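Local coordinates for protein (R)-specific secondary-alkylsulfatase (Pseudomonas sp., PDB 4AXH) that hydrolyses (R)-secondary alkyl sulfates with strict inversion of configuration, using two zinc ions, to give (S)-alcohols and sulfate, at residues A[139-149]-A[167-178]. Residues are numbered along the deposited sequence; the frame is centred on the assembly and turned at random.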
loop_
_atom_site.group_PDB
_atom_site.type_symbol
_atom_site.label_atom_id
_atom_site.label_comp_id
_atom_site.label_asym_id
_atom_site.label_seq_id
_atom_site.Cartn_x
_atom_site.Cartn_y
_atom_site.Cartn_z
ATOM N N GLU A 139 23.710 -13.850 -29.778
ATOM C CA GLU A 139 24.000 -13.983 -31.206
ATOM C C GLU A 139 22.923 -14.711 -32.029
ATOM O O GLU A 139 21.930 -14.073 -32.411
ATOM C CB GLU A 139 25.448 -14.359 -31.485
ATOM C CG GLU A 139 26.275 -13.083 -31.398
ATOM C CD GLU A 139 27.776 -13.126 -31.262
ATOM O OE1 GLU A 139 28.389 -14.198 -31.474
ATOM O OE2 GLU A 139 28.352 -12.039 -31.050
ATOM N N GLY A 140 23.042 -16.005 -32.237
ATOM C CA GLY A 140 22.002 -16.680 -33.008
ATOM C C GLY A 140 22.309 -16.786 -34.487
ATOM O O GLY A 140 23.256 -16.154 -34.984
ATOM N N ASP A 141 21.487 -17.597 -35.189
ATOM C CA ASP A 141 21.608 -17.955 -36.611
ATOM C C ASP A 141 21.944 -16.839 -37.602
ATOM O O ASP A 141 23.067 -16.822 -38.119
ATOM C CB ASP A 141 20.446 -18.862 -37.079
ATOM C CG ASP A 141 20.406 -20.244 -36.424
ATOM O OD1 ASP A 141 21.454 -20.683 -35.869
ATOM O OD2 ASP A 141 19.356 -20.911 -36.512
ATOM N N SER A 142 20.999 -15.902 -37.844
ATOM C CA SER A 142 21.171 -14.807 -38.806
ATOM C C SER A 142 21.491 -13.432 -38.198
ATOM O O SER A 142 22.464 -12.798 -38.613
ATOM C CB SER A 142 19.974 -14.721 -39.750
ATOM O OG SER A 142 18.741 -14.541 -39.072
ATOM N N GLY A 143 20.668 -12.984 -37.247
ATOM C CA GLY A 143 20.824 -11.678 -36.623
ATOM C C GLY A 143 21.139 -11.737 -35.153
ATOM O O GLY A 143 21.938 -12.572 -34.730
ATOM N N LEU A 144 20.516 -10.826 -34.377
ATOM C CA LEU A 144 20.716 -10.670 -32.934
ATOM C C LEU A 144 19.423 -10.695 -32.164
ATOM O O LEU A 144 18.412 -10.121 -32.588
ATOM C CB LEU A 144 21.432 -9.341 -32.598
ATOM C CG LEU A 144 22.791 -9.032 -33.240
ATOM C CD1 LEU A 144 23.226 -7.650 -32.875
ATOM C CD2 LEU A 144 23.868 -9.997 -32.809
ATOM N N VAL A 145 19.460 -11.337 -30.995
ATOM C CA VAL A 145 18.332 -11.343 -30.071
ATOM C C VAL A 145 18.760 -10.590 -28.852
ATOM O O VAL A 145 19.804 -10.870 -28.264
ATOM C CB VAL A 145 17.582 -12.678 -29.844
ATOM C CG1 VAL A 145 18.538 -13.845 -29.776
ATOM C CG2 VAL A 145 16.656 -12.629 -28.631
ATOM N N LEU A 146 18.026 -9.522 -28.583
ATOM C CA LEU A 146 18.322 -8.591 -27.518
ATOM C C LEU A 146 17.370 -8.731 -26.358
ATOM O O LEU A 146 16.162 -8.896 -26.530
ATOM C CB LEU A 146 18.214 -7.185 -28.090
ATOM C CG LEU A 146 19.453 -6.447 -28.456
ATOM C CD1 LEU A 146 20.292 -7.197 -29.447
ATOM C CD2 LEU A 146 19.089 -5.102 -29.006
ATOM N N ILE A 147 17.914 -8.657 -25.161
ATOM C CA ILE A 147 17.079 -8.599 -23.965
ATOM C C ILE A 147 17.341 -7.241 -23.367
ATOM O O ILE A 147 18.471 -6.939 -22.995
ATOM C CB ILE A 147 16.949 -9.839 -23.002
ATOM C CG1 ILE A 147 16.878 -9.443 -21.534
ATOM C CG2 ILE A 147 17.922 -11.006 -23.262
ATOM C CD1 ILE A 147 15.534 -9.060 -21.115
ATOM N N ASP A 148 16.320 -6.373 -23.501
ATOM C CA ASP A 148 16.223 -4.971 -23.130
ATOM C C ASP A 148 16.909 -4.006 -24.079
ATOM O O ASP A 148 17.789 -4.393 -24.871
ATOM C CB ASP A 148 16.461 -4.710 -21.637
ATOM C CG ASP A 148 15.413 -5.375 -20.778
ATOM O OD1 ASP A 148 14.344 -5.722 -21.313
ATOM O OD2 ASP A 148 15.675 -5.582 -19.579
ATOM N N THR A 149 16.462 -2.732 -24.037
ATOM C CA THR A 149 16.929 -1.698 -24.957
ATOM C C THR A 149 17.440 -0.425 -24.247
ATOM O O THR A 149 17.443 0.659 -24.846
ATOM C CB THR A 149 15.772 -1.374 -25.903
ATOM O OG1 THR A 149 14.730 -0.809 -25.122
ATOM C CG2 THR A 149 15.246 -2.598 -26.657
ATOM N N ARG A 167 32.292 -7.090 -32.521
ATOM C CA ARG A 167 31.567 -8.264 -32.999
ATOM C C ARG A 167 31.011 -8.067 -34.421
ATOM O O ARG A 167 30.997 -6.927 -34.910
ATOM C CB ARG A 167 30.490 -8.687 -31.986
ATOM C CG ARG A 167 31.072 -9.218 -30.664
ATOM C CD ARG A 167 31.944 -10.452 -30.814
ATOM N NE ARG A 167 31.133 -11.618 -31.162
ATOM C CZ ARG A 167 31.571 -12.631 -31.897
ATOM N NH1 ARG A 167 32.811 -12.634 -32.361
ATOM N NH2 ARG A 167 30.766 -13.647 -32.181
ATOM N N PRO A 168 30.626 -9.146 -35.148
ATOM C CA PRO A 168 30.158 -8.944 -36.527
ATOM C C PRO A 168 28.812 -8.236 -36.601
ATOM O O PRO A 168 27.902 -8.522 -35.823
ATOM C CB PRO A 168 30.088 -10.367 -37.102
ATOM C CG PRO A 168 29.853 -11.237 -35.915
ATOM C CD PRO A 168 30.621 -10.584 -34.788
ATOM N N LYS A 169 28.734 -7.325 -37.567
ATOM C CA LYS A 169 27.572 -6.522 -37.900
ATOM C C LYS A 169 26.443 -7.358 -38.484
ATOM O O LYS A 169 26.621 -7.940 -39.541
ATOM C CB LYS A 169 27.989 -5.418 -38.867
ATOM C CG LYS A 169 26.933 -4.378 -39.034
ATOM C CD LYS A 169 26.205 -4.035 -37.733
ATOM C CE LYS A 169 24.755 -4.398 -37.798
ATOM N NZ LYS A 169 23.892 -3.241 -37.615
ATOM N N LYS A 170 25.317 -7.449 -37.783
ATOM C CA LYS A 170 24.153 -8.291 -38.108
ATOM C C LYS A 170 22.873 -7.514 -37.794
ATOM O O LYS A 170 22.925 -6.619 -36.948
ATOM C CB LYS A 170 24.143 -9.572 -37.209
ATOM C CG LYS A 170 25.406 -10.448 -37.206
ATOM C CD LYS A 170 25.230 -11.694 -36.337
ATOM C CE LYS A 170 26.342 -11.878 -35.313
ATOM N NZ LYS A 170 26.919 -13.258 -35.351
ATOM N N PRO A 171 21.682 -7.839 -38.370
ATOM C CA PRO A 171 20.486 -7.086 -37.954
ATOM C C PRO A 171 20.035 -7.513 -36.570
ATOM O O PRO A 171 20.690 -8.335 -35.959
ATOM C CB PRO A 171 19.441 -7.483 -39.019
ATOM C CG PRO A 171 19.850 -8.839 -39.464
ATOM C CD PRO A 171 21.339 -8.853 -39.414
ATOM N N ILE A 172 18.875 -7.015 -36.131
ATOM C CA ILE A 172 18.186 -7.351 -34.893
ATOM C C ILE A 172 16.932 -8.071 -35.324
ATOM O O ILE A 172 16.070 -7.479 -35.979
ATOM C CB ILE A 172 17.914 -6.088 -34.036
ATOM C CG1 ILE A 172 19.259 -5.492 -33.540
ATOM C CG2 ILE A 172 16.960 -6.400 -32.883
ATOM C CD1 ILE A 172 19.228 -4.057 -33.014
ATOM N N VAL A 173 16.865 -9.374 -35.026
ATOM C CA VAL A 173 15.728 -10.227 -35.373
ATOM C C VAL A 173 14.690 -10.195 -34.238
ATOM O O VAL A 173 13.483 -10.286 -34.470
ATOM C CB VAL A 173 16.190 -11.674 -35.686
ATOM C CG1 VAL A 173 14.997 -12.561 -36.078
ATOM C CG2 VAL A 173 17.244 -11.691 -36.786
ATOM N N ALA A 174 15.165 -10.116 -33.010
ATOM C CA ALA A 174 14.264 -10.172 -31.877
ATOM C C ALA A 174 14.719 -9.295 -30.725
ATOM O O ALA A 174 15.924 -9.082 -30.528
ATOM C CB ALA A 174 14.103 -11.627 -31.405
ATOM N N VAL A 175 13.730 -8.809 -29.962
ATOM C CA VAL A 175 13.924 -8.020 -28.755
ATOM C C VAL A 175 13.013 -8.578 -27.675
ATOM O O VAL A 175 11.911 -9.000 -27.990
ATOM C CB VAL A 175 13.751 -6.484 -28.986
ATOM C CG1 VAL A 175 13.628 -5.716 -27.675
ATOM C CG2 VAL A 175 14.893 -5.924 -29.817
ATOM N N VAL A 176 13.503 -8.618 -26.414
ATOM C CA VAL A 176 12.775 -9.065 -25.222
ATOM C C VAL A 176 12.763 -7.905 -24.246
ATOM O O VAL A 176 13.805 -7.355 -23.933
ATOM C CB VAL A 176 13.399 -10.322 -24.574
ATOM C CG1 VAL A 176 12.632 -10.750 -23.323
ATOM C CG2 VAL A 176 13.472 -11.473 -25.565
ATOM N N TYR A 177 11.579 -7.524 -23.783
ATOM C CA TYR A 177 11.370 -6.502 -22.764
ATOM C C TYR A 177 11.194 -7.324 -21.515
ATOM O O TYR A 177 10.173 -8.001 -21.394
ATOM C CB TYR A 177 10.086 -5.687 -23.014
ATOM C CG TYR A 177 10.079 -4.795 -24.241
ATOM C CD1 TYR A 177 11.237 -4.138 -24.667
ATOM C CD2 TYR A 177 8.894 -4.528 -24.927
ATOM C CE1 TYR A 177 11.223 -3.273 -25.764
ATOM C CE2 TYR A 177 8.865 -3.639 -26.007
ATOM C CZ TYR A 177 10.031 -3.020 -26.425
ATOM O OH TYR A 177 10.008 -2.157 -27.496
ATOM N N SER A 178 12.193 -7.342 -20.620
ATOM C CA SER A 178 12.118 -8.121 -19.380
ATOM C C SER A 178 10.906 -7.715 -18.522
ATOM O O SER A 178 10.246 -8.579 -17.944
ATOM C CB SER A 178 13.407 -7.987 -18.574
ATOM O OG SER A 178 13.632 -6.670 -18.086
#
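Leu146 and Val176 belong to neighbouring parallel strands, 144-147 and 172-176, of a beta-alpha-beta unit in the metallo-beta-lactamase fold, with helix 153-164 as the crossover. Val176 N donates to Leu146 O, and Asp148 N continues the ladder to Val176 O at 2.7 Å. Near its start the ladder is irregular: Leu144 O accepts from both Val173 N and Ala174 N, the latter at 3.3 Å. On the face packed against the crossover helix, Leu146 CB meets Val175 CG2 while the Leu146 and Ile172 side chains cross at roughly a right angle, touching through Leu146 CD2 and Ile172 CD1; on the other face Ile147 CB lies 3.9 Å from Val176 CB.

Before the strands, Arg167 grips Glu139 side-on. Bends at chi2 and chi3 (-61° and -70°) curl the arginine chain, so that Arg167 NE donates to Glu139 OE2 at 2.8 Å and Arg167 NH2 to Glu139 OE1, with carboxylate and guanidinium nearly coplanar (28°).

At the C-terminal ends, next to the zinc site, Asp148 turns its carboxylate to Ser178. His184, a zinc ligand, also hydrogen-bonds to Asp148 OD2 through ND1, making the aspartate a second-shell residue. Both carboxylate oxygens use syn lone pairs: Asp148 OD1 takes Ser178 N and Asp148 OD2 takes Ser178 OG, each at 2.8 Å.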